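PDB 6HVG: alternansucrase from Leuconostoc mesenteroides, which is a large multidomain enzyme of glycosyl hydrolase family 70, with a calcium-binding site and repeats of the choline-binding and cell wall binding type. Local coordinates for residues Ser809-Leu814 with Pro845-Leu850; Ile988-Lys993 with Ser1001-Val1006; Thr1292-Asp1297 with Val1301-Ile1306; Asp1313-Asp1318 with Trp1323-Lys1328. One frame throughout, in Å; residues are numbered along the deposited sequence.

Contact 1 (Ser809-Leu814 with Pro845-Leu850); sequences SAYAML and PVISAL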
loop_
_atom_site.group_PDB
_atom_site.type_symbol
_atom_site.label_atom_id
_atom_site.label_comp_id
_atom_site.label_asym_id
_atom_site.label_seq_id
_atom_site.Cartn_x
_atom_site.Cartn_y
_atom_site.Cartn_z
ATOM N N SER A 809 12.387 -14.884 23.302
ATOM C CA SER A 809 13.569 -14.131 23.691
ATOM C C SER A 809 13.281 -12.644 23.631
ATOM O O SER A 809 13.730 -11.878 24.480
ATOM C CB SER A 809 14.763 -14.508 22.791
ATOM O OG SER A 809 14.794 -15.908 22.536
ATOM N N ALA A 810 12.544 -12.239 22.608
ATOM C CA ALA A 810 12.131 -10.848 22.458
ATOM C C ALA A 810 11.259 -10.394 23.632
ATOM O O ALA A 810 11.468 -9.315 24.162
ATOM C CB ALA A 810 11.382 -10.666 21.144
ATOM N N TYR A 811 10.291 -11.219 24.032
ATOM C CA TYR A 811 9.468 -10.928 25.209
ATOM C C TYR A 811 10.277 -10.926 26.516
ATOM O O TYR A 811 10.023 -10.123 27.401
ATOM C CB TYR A 811 8.250 -11.857 25.296
ATOM C CG TYR A 811 7.074 -11.336 24.485
ATOM C CD1 TYR A 811 6.170 -10.458 25.038
ATOM C CD2 TYR A 811 6.892 -11.701 23.165
ATOM C CE1 TYR A 811 5.100 -9.967 24.298
ATOM C CE2 TYR A 811 5.831 -11.220 22.420
ATOM C CZ TYR A 811 4.940 -10.352 22.989
ATOM O OH TYR A 811 3.888 -9.854 22.256
ATOM N N ALA A 812 11.279 -11.781 26.625
ATOM C CA ALA A 812 12.139 -11.776 27.805
ATOM C C ALA A 812 12.754 -10.401 27.997
ATOM O O ALA A 812 12.812 -9.889 29.121
ATOM C CB ALA A 812 13.234 -12.831 27.700
ATOM N N MET A 813 13.208 -9.798 26.908
ATOM C CA MET A 813 13.766 -8.446 26.961
ATOM C C MET A 813 12.682 -7.389 27.162
ATOM O O MET A 813 12.815 -6.513 28.017
ATOM C CB MET A 813 14.559 -8.151 25.696
ATOM C CG MET A 813 15.784 -9.049 25.538
ATOM S SD MET A 813 16.739 -8.722 24.050
ATOM C CE MET A 813 17.166 -6.988 24.286
ATOM N N LEU A 814 11.605 -7.484 26.388
ATOM C CA LEU A 814 10.511 -6.525 26.489
ATOM C C LEU A 814 10.016 -6.397 27.913
ATOM O O LEU A 814 9.772 -5.290 28.398
ATOM C CB LEU A 814 9.332 -6.936 25.606
ATOM C CG LEU A 814 8.214 -5.908 25.528
ATOM C CD1 LEU A 814 8.646 -4.726 24.675
ATOM C CD2 LEU A 814 6.951 -6.536 24.960
ATOM N N PRO A 845 3.293 -20.505 27.295
ATOM C CA PRO A 845 3.828 -20.827 28.616
ATOM C C PRO A 845 5.030 -19.972 28.995
ATOM O O PRO A 845 5.105 -19.491 30.121
ATOM C CB PRO A 845 4.210 -22.310 28.489
ATOM C CG PRO A 845 3.383 -22.806 27.357
ATOM C CD PRO A 845 3.370 -21.664 26.392
ATOM N N VAL A 846 5.951 -19.774 28.060
ATOM C CA VAL A 846 7.174 -18.989 28.333
ATOM C C VAL A 846 6.830 -17.531 28.617
ATOM O O VAL A 846 7.310 -16.943 29.571
ATOM C CB VAL A 846 8.185 -19.026 27.162
ATOM C CG1 VAL A 846 9.512 -18.404 27.581
ATOM C CG2 VAL A 846 8.406 -20.456 26.700
ATOM N N ILE A 847 5.962 -16.959 27.802
ATOM C CA ILE A 847 5.566 -15.575 27.968
ATOM C C ILE A 847 4.728 -15.417 29.250
ATOM O O ILE A 847 4.850 -14.420 29.943
ATOM C CB ILE A 847 4.782 -15.070 26.739
ATOM C CG1 ILE A 847 5.598 -15.229 25.440
ATOM C CG2 ILE A 847 4.400 -13.615 26.920
ATOM C CD1 ILE A 847 4.797 -14.965 24.183
ATOM N N SER A 848 3.887 -16.412 29.568
ATOM C CA SER A 848 3.079 -16.390 30.793
ATOM C C SER A 848 3.960 -16.409 32.043
ATOM O O SER A 848 3.677 -15.727 33.032
ATOM C CB SER A 848 2.107 -17.566 30.826
ATOM O OG SER A 848 1.178 -17.493 29.745
ATOM N N ALA A 849 5.032 -17.189 31.982
ATOM C CA ALA A 849 6.013 -17.244 33.054
ATOM C C ALA A 849 6.726 -15.920 33.231
ATOM O O ALA A 849 6.856 -15.409 34.360
ATOM C CB ALA A 849 7.026 -18.342 32.785
ATOM N N LEU A 850 7.193 -15.362 32.121
ATOM C CA LEU A 850 7.851 -14.053 32.129
ATOM C C LEU A 850 6.951 -12.991 32.747
ATOM O O LEU A 850 7.407 -12.139 33.515
ATOM C CB LEU A 850 8.276 -13.649 30.704
ATOM C CG LEU A 850 9.458 -14.441 30.132
ATOM C CD1 LEU A 850 9.581 -14.196 28.637
ATOM C CD2 LEU A 850 10.770 -14.115 30.821
#
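Y811 meets I847, and A812 meets L850, where two outer helices of the TIM-barrel-type catalytic domain pack side by side. Helix 807-814 precedes the barrel strand 821-825 in the chain and helix 844-857 follows it, so both helices run the same way: the short segments lie only 10° from parallel, with axes 9.7 Å apart. The Y811 ring and the I847 side chain cross obliquely. I847 CD1 sits over one face of the ring, toward its rim, 4.0 Å from Y811 CD2, while the other branch, CG2, comes within 4.1 Å of Y811 CD1. Both branches can reach the ring because CG1 lies beside the backbone N (chi1 -57°), with CG2 anti to it. The hydroxyl of Y811 points on to D828 and to the backbone N of Y825, at the end of the barrel strand, which fixes the far end of the ring. One turn further along, L850 uses both methyls on the neighbouring helix. Its CD2 lies 4.1 Å from A812 CA, and CD1 approaches the CB of A812 to 4.0 Å. The small alanine side chain lets L850 reach the main chain itself, with L850 CD1 3.6 Å from A812 N.

Contact 2 (Ile988-Lys993 with Ser1001-Val1006); sequences INYEMK and SGYLGV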
loop_
_atom_site.group_PDB
_atom_site.type_symbol
_atom_site.label_atom_id
_atom_site.label_comp_id
_atom_site.label_asym_id
_atom_site.label_seq_id
_atom_site.Cartn_x
_atom_site.Cartn_y
_atom_site.Cartn_z
ATOM N N ILE A 988 22.033 -31.451 37.722
ATOM C CA ILE A 988 21.593 -31.217 36.334
ATOM C C ILE A 988 22.760 -30.780 35.427
ATOM O O ILE A 988 23.592 -29.944 35.835
ATOM C CB ILE A 988 20.519 -30.097 36.297
ATOM C CG1 ILE A 988 19.322 -30.433 37.203
ATOM C CG2 ILE A 988 20.079 -29.810 34.864
ATOM C CD1 ILE A 988 18.376 -31.456 36.626
ATOM N N ASN A 989 22.791 -31.291 34.191
ATOM C CA ASN A 989 23.817 -30.909 33.222
ATOM C C ASN A 989 23.253 -30.031 32.127
ATOM O O ASN A 989 22.250 -30.384 31.519
ATOM C CB ASN A 989 24.405 -32.122 32.520
ATOM C CG ASN A 989 25.242 -33.003 33.426
ATOM O OD1 ASN A 989 25.928 -32.555 34.363
ATOM N ND2 ASN A 989 25.219 -34.279 33.117
ATOM N N TYR A 990 23.940 -28.933 31.809
ATOM C CA TYR A 990 23.420 -27.939 30.846
ATOM C C TYR A 990 24.542 -27.216 30.096
ATOM O O TYR A 990 25.443 -26.634 30.702
ATOM C CB TYR A 990 22.546 -26.911 31.572
ATOM C CG TYR A 990 21.807 -25.948 30.668
ATOM C CD1 TYR A 990 20.670 -26.343 29.982
ATOM C CD2 TYR A 990 22.241 -24.624 30.526
ATOM C CE1 TYR A 990 19.992 -25.444 29.176
ATOM C CE2 TYR A 990 21.563 -23.721 29.716
ATOM C CZ TYR A 990 20.442 -24.131 29.046
ATOM O OH TYR A 990 19.777 -23.236 28.261
ATOM N N GLU A 991 24.460 -27.228 28.771
ATOM C CA GLU A 991 25.456 -26.570 27.934
ATOM C C GLU A 991 24.971 -25.182 27.477
ATOM O O GLU A 991 23.826 -25.041 27.053
ATOM C CB GLU A 991 25.764 -27.457 26.712
ATOM C CG GLU A 991 27.124 -27.194 26.059
ATOM C CD GLU A 991 27.287 -27.831 24.681
ATOM O OE1 GLU A 991 26.625 -28.854 24.407
ATOM O OE2 GLU A 991 28.098 -27.309 23.874
ATOM N N MET A 992 25.841 -24.168 27.567
ATOM C CA MET A 992 25.614 -22.867 26.906
ATOM C C MET A 992 25.778 -23.048 25.394
ATOM O O MET A 992 26.865 -22.900 24.824
ATOM C CB MET A 992 26.581 -21.785 27.400
ATOM C CG MET A 992 26.354 -21.302 28.823
ATOM S SD MET A 992 24.944 -20.180 29.049
ATOM C CE MET A 992 25.597 -18.683 28.281
ATOM N N LYS A 993 24.655 -23.369 24.771
ATOM C CA LYS A 993 24.587 -23.883 23.420
ATOM C C LYS A 993 23.457 -23.140 22.719
ATOM O O LYS A 993 22.327 -23.097 23.220
ATOM C CB LYS A 993 24.263 -25.395 23.486
ATOM C CG LYS A 993 24.371 -26.180 22.190
ATOM C CD LYS A 993 23.734 -27.564 22.320
ATOM C CE LYS A 993 24.013 -28.441 21.093
ATOM N NZ LYS A 993 23.311 -27.994 19.853
ATOM N N SER A 1001 15.692 -19.565 17.950
ATOM C CA SER A 1001 16.843 -19.643 17.068
ATOM C C SER A 1001 17.926 -18.787 17.710
ATOM O O SER A 1001 18.143 -17.637 17.317
ATOM C CB SER A 1001 16.519 -19.105 15.677
ATOM O OG SER A 1001 15.375 -19.751 15.128
ATOM N N GLY A 1002 18.603 -19.370 18.693
ATOM C CA GLY A 1002 19.630 -18.681 19.474
ATOM C C GLY A 1002 19.683 -19.230 20.886
ATOM O O GLY A 1002 19.416 -20.416 21.106
ATOM N N TYR A 1003 20.023 -18.374 21.846
ATOM C CA TYR A 1003 20.047 -18.775 23.265
ATOM C C TYR A 1003 19.108 -17.921 24.107
ATOM O O TYR A 1003 18.918 -16.750 23.800
ATOM C CB TYR A 1003 21.459 -18.671 23.860
ATOM C CG TYR A 1003 21.474 -19.141 25.288
ATOM C CD1 TYR A 1003 21.459 -20.489 25.583
ATOM C CD2 TYR A 1003 21.421 -18.248 26.343
ATOM C CE1 TYR A 1003 21.431 -20.936 26.890
ATOM C CE2 TYR A 1003 21.405 -18.696 27.654
ATOM C CZ TYR A 1003 21.407 -20.039 27.915
ATOM O OH TYR A 1003 21.389 -20.491 29.211
ATOM N N LEU A 1004 18.519 -18.522 25.147
ATOM C CA LEU A 1004 17.754 -17.789 26.165
ATOM C C LEU A 1004 17.895 -18.439 27.534
ATOM O O LEU A 1004 17.521 -19.605 27.728
ATOM C CB LEU A 1004 16.273 -17.732 25.802
ATOM C CG LEU A 1004 15.341 -17.024 26.782
ATOM C CD1 LEU A 1004 15.767 -15.587 26.980
ATOM C CD2 LEU A 1004 13.892 -17.095 26.299
ATOM N N GLY A 1005 18.430 -17.682 28.489
ATOM C CA GLY A 1005 18.469 -18.104 29.899
ATOM C C GLY A 1005 17.994 -16.973 30.807
ATOM O O GLY A 1005 18.458 -15.837 30.685
ATOM N N VAL A 1006 17.055 -17.274 31.696
ATOM C CA VAL A 1006 16.590 -16.312 32.668
ATOM C C VAL A 1006 16.715 -16.901 34.064
ATOM O O VAL A 1006 16.308 -18.039 34.305
ATOM C CB VAL A 1006 15.130 -15.902 32.430
ATOM C CG1 VAL A 1006 14.745 -14.770 33.381
ATOM C CG2 VAL A 1006 14.934 -15.453 30.993
#
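Y990 and Y1003 come at each other from opposite directions inside an antiparallel beta domain, probably the Greek-key C domain usual in this family. Strands 987-991 and 1003-1009 belong to one curled sheet but are not neighbours in it, so side chains make most of the contact. In Y1003 the ring is carried anti to the backbone N (chi1 -177°), and Y990 adopts the same rotamer; with both CA-CB bonds aimed at the partner segment, this places the ring ends against each other. The hydroxyl end of Y1003 lies at the edge of the Y990 ring and in its plane, its OH 3.3 Å from Y990 CE2. The Y990 hydroxyl has its strongest partner elsewhere, the carbonyl of S947 in strand 940-947. M992 is the centre of an inverse gamma turn just past the end of the strand. Its chain is folded at both chi2 (-76°) and chi3 and crosses the Y1003 side chain at about a right angle. This is a Met-aromatic contact of oblique geometry: SD is 4.3 Å from the centroid of the Y1003 ring and 34° off the normal. The methyl CE lies 4.2 Å above the plane of the same ring, offset toward the rim. The K993 amine forms a salt bridge with D949, and across this contact the residue offers its backbone, with K993 O near the ring plane, 3.6 Å from Y1003 CD1.

Contact 3 (Thr1292-Asp1297 with Val1301-Ile1306); sequences TGFISD and VKYYSI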
loop_
_atom_site.group_PDB
_atom_site.type_symbol
_atom_site.label_atom_id
_atom_site.label_comp_id
_atom_site.label_asym_id
_atom_site.label_seq_id
_atom_site.Cartn_x
_atom_site.Cartn_y
_atom_site.Cartn_z
ATOM N N THR A 1292 -23.988 20.818 -35.268
ATOM C CA THR A 1292 -22.716 20.268 -34.850
ATOM C C THR A 1292 -21.781 20.091 -36.018
ATOM O O THR A 1292 -22.188 19.632 -37.070
ATOM C CB THR A 1292 -22.912 18.968 -34.045
ATOM O OG1 THR A 1292 -21.656 18.465 -33.596
ATOM C CG2 THR A 1292 -23.596 17.924 -34.875
ATOM N N GLY A 1293 -20.516 20.448 -35.820
ATOM C CA GLY A 1293 -19.526 20.256 -36.840
ATOM C C GLY A 1293 -18.638 21.451 -36.970
ATOM O O GLY A 1293 -18.809 22.468 -36.259
ATOM N N PHE A 1294 -17.702 21.342 -37.904
ATOM C CA PHE A 1294 -16.784 22.396 -38.220
ATOM C C PHE A 1294 -17.337 23.200 -39.402
ATOM O O PHE A 1294 -17.688 22.636 -40.421
ATOM C CB PHE A 1294 -15.446 21.794 -38.638
ATOM C CG PHE A 1294 -14.799 20.955 -37.601
ATOM C CD1 PHE A 1294 -15.167 19.652 -37.440
ATOM C CD2 PHE A 1294 -13.764 21.454 -36.797
ATOM C CE1 PHE A 1294 -14.549 18.861 -36.479
ATOM C CE2 PHE A 1294 -13.147 20.664 -35.838
ATOM C CZ PHE A 1294 -13.548 19.370 -35.679
ATOM N N ILE A 1295 -17.364 24.522 -39.272
ATOM C CA ILE A 1295 -17.809 25.383 -40.359
ATOM C C ILE A 1295 -16.790 26.491 -40.564
ATOM O O ILE A 1295 -16.418 27.154 -39.630
ATOM C CB ILE A 1295 -19.191 25.984 -40.071
ATOM C CG1 ILE A 1295 -19.722 26.690 -41.339
ATOM C CG2 ILE A 1295 -19.153 26.869 -38.823
ATOM C CD1 ILE A 1295 -21.137 27.216 -41.218
ATOM N N SER A 1296 -16.356 26.691 -41.795
ATOM C CA SER A 1296 -15.445 27.775 -42.142
ATOM C C SER A 1296 -16.222 29.046 -42.386
ATOM O O SER A 1296 -17.372 29.022 -42.831
ATOM C CB SER A 1296 -14.668 27.449 -43.424
ATOM O OG SER A 1296 -13.445 26.787 -43.162
ATOM N N ASP A 1297 -15.566 30.172 -42.110
ATOM C CA ASP A 1297 -16.024 31.490 -42.575
ATOM C C ASP A 1297 -14.807 32.349 -43.023
ATOM O O ASP A 1297 -13.668 31.873 -43.036
ATOM C CB ASP A 1297 -16.941 32.152 -41.539
ATOM C CG ASP A 1297 -16.195 32.731 -40.341
ATOM O OD1 ASP A 1297 -14.969 33.002 -40.431
ATOM O OD2 ASP A 1297 -16.843 32.960 -39.278
ATOM N N VAL A 1301 -12.047 28.960 -38.942
ATOM C CA VAL A 1301 -12.876 27.771 -38.712
ATOM C C VAL A 1301 -13.497 27.771 -37.326
ATOM O O VAL A 1301 -12.851 28.127 -36.353
ATOM C CB VAL A 1301 -12.069 26.501 -38.909
ATOM C CG1 VAL A 1301 -12.963 25.281 -38.888
ATOM C CG2 VAL A 1301 -11.330 26.560 -40.229
ATOM N N LYS A 1302 -14.768 27.416 -37.260
ATOM C CA LYS A 1302 -15.508 27.321 -36.008
ATOM C C LYS A 1302 -15.947 25.878 -35.808
ATOM O O LYS A 1302 -15.980 25.103 -36.771
ATOM C CB LYS A 1302 -16.731 28.229 -36.060
ATOM C CG LYS A 1302 -16.383 29.693 -36.298
ATOM C CD LYS A 1302 -17.582 30.611 -36.200
ATOM C CE LYS A 1302 -18.562 30.359 -37.333
ATOM N NZ LYS A 1302 -19.715 31.254 -37.113
ATOM N N TYR A 1303 -16.308 25.519 -34.578
ATOM C CA TYR A 1303 -16.831 24.182 -34.302
ATOM C C TYR A 1303 -17.988 24.232 -33.337
ATOM O O TYR A 1303 -17.971 25.022 -32.410
ATOM C CB TYR A 1303 -15.743 23.273 -33.732
ATOM C CG TYR A 1303 -16.269 21.928 -33.276
ATOM C CD1 TYR A 1303 -16.430 20.875 -34.167
ATOM C CD2 TYR A 1303 -16.604 21.715 -31.958
ATOM C CE1 TYR A 1303 -16.942 19.654 -33.743
ATOM C CE2 TYR A 1303 -17.089 20.509 -31.529
ATOM C CZ TYR A 1303 -17.262 19.483 -32.409
ATOM O OH TYR A 1303 -17.717 18.278 -31.933
ATOM N N TYR A 1304 -18.998 23.404 -33.579
ATOM C CA TYR A 1304 -20.144 23.308 -32.697
ATOM C C TYR A 1304 -20.256 21.867 -32.181
ATOM O O TYR A 1304 -20.202 20.916 -32.963
ATOM C CB TYR A 1304 -21.420 23.715 -33.443
ATOM C CG TYR A 1304 -21.545 25.193 -33.648
ATOM C CD1 TYR A 1304 -20.831 25.854 -34.653
ATOM C CD2 TYR A 1304 -22.381 25.942 -32.846
ATOM C CE1 TYR A 1304 -20.946 27.224 -34.831
ATOM C CE2 TYR A 1304 -22.509 27.306 -33.021
ATOM C CZ TYR A 1304 -21.797 27.937 -34.003
ATOM O OH TYR A 1304 -21.947 29.288 -34.110
ATOM N N SER A 1305 -20.428 21.727 -30.873
ATOM C CA SER A 1305 -20.521 20.416 -30.236
ATOM C C SER A 1305 -21.853 19.718 -30.496
ATOM O O SER A 1305 -22.782 20.348 -30.995
ATOM C CB SER A 1305 -20.322 20.578 -28.749
ATOM O OG SER A 1305 -21.319 21.435 -28.224
ATOM N N ILE A 1306 -21.942 18.434 -30.139
ATOM C CA ILE A 1306 -23.175 17.670 -30.336
ATOM C C ILE A 1306 -24.363 18.319 -29.618
ATOM O O ILE A 1306 -25.499 18.118 -30.012
ATOM C CB ILE A 1306 -23.029 16.216 -29.870
ATOM C CG1 ILE A 1306 -22.084 15.490 -30.794
ATOM C CG2 ILE A 1306 -24.362 15.490 -29.888
ATOM C CD1 ILE A 1306 -22.063 13.987 -30.624
#
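The F1294 ring receives Y1303 on one face, V1301 CG1 near its plane at the edge, and a stacking partner, F378, from outside the two segments. Y1303 approaches edge-to-face: its CD1 stands 3.4 Å above the F1294 plane, over the centre, with ring planes at 54° and centroids 4.6 Å apart. For Y1304, on the reverse side of the sheet, G1293 O and I1295 CG2 both lie at the ring edge. These side chains belong to a beta hairpin that packs F1294 and Y1303 against F1326 of the next hairpin; within it those two form a non-hydrogen-bonded pair. On either side of that pair, G1293 with Y1304 and I1295 with K1302 each exchange two backbone hydrogen bonds. The carbonyl of Y1304 is gripped twice, by G1293 N in the carbonyl plane and by T1292 OG1 at 2.9 Å, tilted from it. T1292 OG1 gets there by standing anti to its own N (chi1 -178°). Beside I1295, K1302 runs in the same direction, its CE 3.8 Å from I1295 CG2. Near the turn, K1302 NZ makes a long salt bridge of 4.0 Å to D1297 OD2. At that length the lysine probably contributes diffuse electrostatic attraction more than a directional bond, while Y1331 hydrogen-bonds to the same oxygen.

Contact 4 (Asp1313-Asp1318 with Trp1323-Lys1328); sequences DTFIED and WYYFDK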
loop_
_atom_site.group_PDB
_atom_site.type_symbol
_atom_site.label_atom_id
_atom_site.label_comp_id
_atom_site.label_asym_id
_atom_site.label_seq_id
_atom_site.Cartn_x
_atom_site.Cartn_y
_atom_site.Cartn_z
ATOM N N ASP A 1313 -12.325 28.836 -26.374
ATOM C CA ASP A 1313 -11.325 28.673 -25.325
ATOM C C ASP A 1313 -11.339 27.230 -24.831
ATOM O O ASP A 1313 -11.627 26.956 -23.673
ATOM C CB ASP A 1313 -11.592 29.678 -24.201
ATOM C CG ASP A 1313 -10.522 29.677 -23.128
ATOM O OD1 ASP A 1313 -9.351 29.341 -23.429
ATOM O OD2 ASP A 1313 -10.879 30.056 -21.979
ATOM N N THR A 1314 -11.071 26.318 -25.753
ATOM C CA THR A 1314 -11.160 24.901 -25.470
ATOM C C THR A 1314 -10.449 24.090 -26.534
ATOM O O THR A 1314 -10.311 24.528 -27.666
ATOM C CB THR A 1314 -12.611 24.441 -25.393
ATOM O OG1 THR A 1314 -12.675 23.164 -24.780
ATOM C CG2 THR A 1314 -13.218 24.336 -26.764
ATOM N N PHE A 1315 -10.005 22.909 -26.153
ATOM C CA PHE A 1315 -9.399 21.961 -27.087
ATOM C C PHE A 1315 -10.481 20.996 -27.566
ATOM O O PHE A 1315 -11.347 20.618 -26.803
ATOM C CB PHE A 1315 -8.277 21.192 -26.392
ATOM C CG PHE A 1315 -6.985 21.950 -26.300
ATOM C CD1 PHE A 1315 -6.733 22.832 -25.263
ATOM C CD2 PHE A 1315 -6.010 21.761 -27.259
ATOM C CE1 PHE A 1315 -5.515 23.499 -25.185
ATOM C CE2 PHE A 1315 -4.806 22.422 -27.191
ATOM C CZ PHE A 1315 -4.565 23.301 -26.166
ATOM N N ILE A 1316 -10.440 20.630 -28.830
ATOM C CA ILE A 1316 -11.478 19.796 -29.444
ATOM C C ILE A 1316 -10.813 18.759 -30.322
ATOM O O ILE A 1316 -9.845 19.057 -31.045
ATOM C CB ILE A 1316 -12.437 20.624 -30.338
ATOM C CG1 ILE A 1316 -13.254 21.622 -29.517
ATOM C CG2 ILE A 1316 -13.384 19.713 -31.108
ATOM C CD1 ILE A 1316 -14.344 21.001 -28.644
ATOM N N GLU A 1317 -11.333 17.544 -30.244
ATOM C CA GLU A 1317 -10.817 16.432 -31.034
ATOM C C GLU A 1317 -11.833 16.029 -32.091
ATOM O O GLU A 1317 -12.993 15.813 -31.764
ATOM C CB GLU A 1317 -10.538 15.232 -30.123
ATOM C CG GLU A 1317 -9.907 14.051 -30.846
ATOM C CD GLU A 1317 -9.760 12.817 -29.987
ATOM O OE1 GLU A 1317 -10.319 12.790 -28.873
ATOM O OE2 GLU A 1317 -9.054 11.882 -30.439
ATOM N N ASP A 1318 -11.393 15.884 -33.335
ATOM C CA ASP A 1318 -12.298 15.473 -34.394
ATOM C C ASP A 1318 -12.460 13.960 -34.446
ATOM O O ASP A 1318 -11.893 13.244 -33.641
ATOM C CB ASP A 1318 -11.891 16.098 -35.765
ATOM C CG ASP A 1318 -10.699 15.411 -36.436
ATOM O OD1 ASP A 1318 -10.468 14.200 -36.235
ATOM O OD2 ASP A 1318 -10.014 16.105 -37.205
ATOM N N TRP A 1323 -6.376 16.869 -33.043
ATOM C CA TRP A 1323 -6.727 17.822 -32.000
ATOM C C TRP A 1323 -6.581 19.236 -32.489
ATOM O O TRP A 1323 -5.679 19.544 -33.275
ATOM C CB TRP A 1323 -5.850 17.618 -30.760
ATOM C CG TRP A 1323 -6.288 16.472 -29.922
ATOM C CD1 TRP A 1323 -5.933 15.154 -30.078
ATOM C CD2 TRP A 1323 -7.183 16.518 -28.809
ATOM N NE1 TRP A 1323 -6.532 14.394 -29.115
ATOM C CE2 TRP A 1323 -7.301 15.202 -28.317
ATOM C CE3 TRP A 1323 -7.870 17.548 -28.153
ATOM C CZ2 TRP A 1323 -8.112 14.880 -27.230
ATOM C CZ3 TRP A 1323 -8.661 17.224 -27.045
ATOM C CH2 TRP A 1323 -8.777 15.901 -26.607
ATOM N N TYR A 1324 -7.469 20.101 -31.996
ATOM C CA TYR A 1324 -7.492 21.527 -32.340
ATOM C C TYR A 1324 -7.677 22.386 -31.092
ATOM O O TYR A 1324 -8.241 21.925 -30.096
ATOM C CB TYR A 1324 -8.657 21.794 -33.294
ATOM C CG TYR A 1324 -8.659 20.888 -34.500
ATOM C CD1 TYR A 1324 -9.283 19.656 -34.452
ATOM C CD2 TYR A 1324 -8.021 21.261 -35.667
ATOM C CE1 TYR A 1324 -9.278 18.817 -35.536
ATOM C CE2 TYR A 1324 -8.014 20.437 -36.765
ATOM C CZ TYR A 1324 -8.640 19.219 -36.696
ATOM O OH TYR A 1324 -8.613 18.393 -37.790
ATOM N N TYR A 1325 -7.206 23.628 -31.152
ATOM C CA TYR A 1325 -7.512 24.601 -30.113
ATOM C C TYR A 1325 -8.322 25.774 -30.693
ATOM O O TYR A 1325 -7.952 26.361 -31.704
ATOM C CB TYR A 1325 -6.230 25.132 -29.474
ATOM C CG TYR A 1325 -6.519 26.188 -28.468
ATOM C CD1 TYR A 1325 -7.193 25.884 -27.290
ATOM C CD2 TYR A 1325 -6.181 27.499 -28.692
ATOM C CE1 TYR A 1325 -7.512 26.868 -26.378
ATOM C CE2 TYR A 1325 -6.496 28.482 -27.778
ATOM C CZ TYR A 1325 -7.165 28.158 -26.639
ATOM O OH TYR A 1325 -7.455 29.125 -25.713
ATOM N N PHE A 1326 -9.430 26.096 -30.034
ATOM C CA PHE A 1326 -10.267 27.210 -30.412
ATOM C C PHE A 1326 -10.091 28.334 -29.404
ATOM O O PHE A 1326 -10.302 28.129 -28.202
ATOM C CB PHE A 1326 -11.753 26.773 -30.493
ATOM C CG PHE A 1326 -12.042 25.884 -31.660
ATOM C CD1 PHE A 1326 -11.681 24.564 -31.631
ATOM C CD2 PHE A 1326 -12.636 26.378 -32.802
ATOM C CE1 PHE A 1326 -11.919 23.745 -32.713
ATOM C CE2 PHE A 1326 -12.877 25.563 -33.886
ATOM C CZ PHE A 1326 -12.516 24.245 -33.846
ATOM N N ASP A 1327 -9.745 29.522 -29.906
ATOM C CA ASP A 1327 -9.450 30.689 -29.062
ATOM C C ASP A 1327 -10.686 31.302 -28.413
ATOM O O ASP A 1327 -11.816 30.844 -28.629
ATOM C CB ASP A 1327 -8.638 31.735 -29.853
ATOM C CG ASP A 1327 -9.394 32.338 -31.049
ATOM O OD1 ASP A 1327 -10.636 32.463 -30.993
ATOM O OD2 ASP A 1327 -8.735 32.713 -32.049
ATOM N N LYS A 1328 -10.467 32.336 -27.612
ATOM C CA LYS A 1328 -11.558 33.046 -26.962
ATOM C C LYS A 1328 -12.616 33.534 -27.940
ATOM O O LYS A 1328 -13.806 33.502 -27.629
ATOM C CB LYS A 1328 -11.006 34.242 -26.214
ATOM C CG LYS A 1328 -10.147 33.967 -24.984
ATOM C CD LYS A 1328 -9.600 35.279 -24.418
ATOM C CE LYS A 1328 -8.991 36.218 -25.486
ATOM N NZ LYS A 1328 -8.450 37.483 -24.926
#
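F1315 with Y1325 and I1316 with Y1324 are facing pairs in a beta hairpin, the unit of a putative cell wall binding repeat. Register supports this: T1314-F1326 and I1316-Y1324 are antiparallel hydrogen-bonded pairs, with F1326 N to T1314 O almost straight at 176°. Before the first of them a G1 beta bulge sets D1313 and T1314 together against F1326. Aromatic groups line both sides of the sheet. Y1325 CB lies over the face of the F1315 ring, 4.1 Å from its centroid, while the two rings meet obliquely with planes at 46°. E1317 CB sits above the centre of the six-membered ring of W1323 (3.7 Å to the centroid), its extended chain laying the carboxylate only 18° from the indole plane; R1366 adds a cation-pi contact to W1323. On the opposite face of the sheet, I1316 CG1 is 3.9 Å from F1326 CD1. Tyrosine hydroxyls tie both hairpin ends: Y1325 OH donates to the anti lone pair of D1313 OD1 (3.0 Å), and Y1324 OH reaches D1318 OD2 at 2.7 Å.

Overall arrangement
The four contacts follow one another along the chain and fall into two pairs on opposite sides of its centre. Contacts 1 and 2 have centres 15 Å apart and touch: A812 CB lies 3.8 Å from L1004 CD1, so a barrel helix of the catalytic domain abuts the antiparallel domain. Strand 910-915, paired with 1003-1009, receives side chains from both. Contacts 3 and 4 are consecutive two-stranded hairpins with centres 11 Å apart, packed where Y1303 CB meets F1326 CZ at 3.4 Å. Between the pairs, centres are about 71 to 88 Å apart, consistent with an elongated multidomain enzyme in which separate modules are each locally packed.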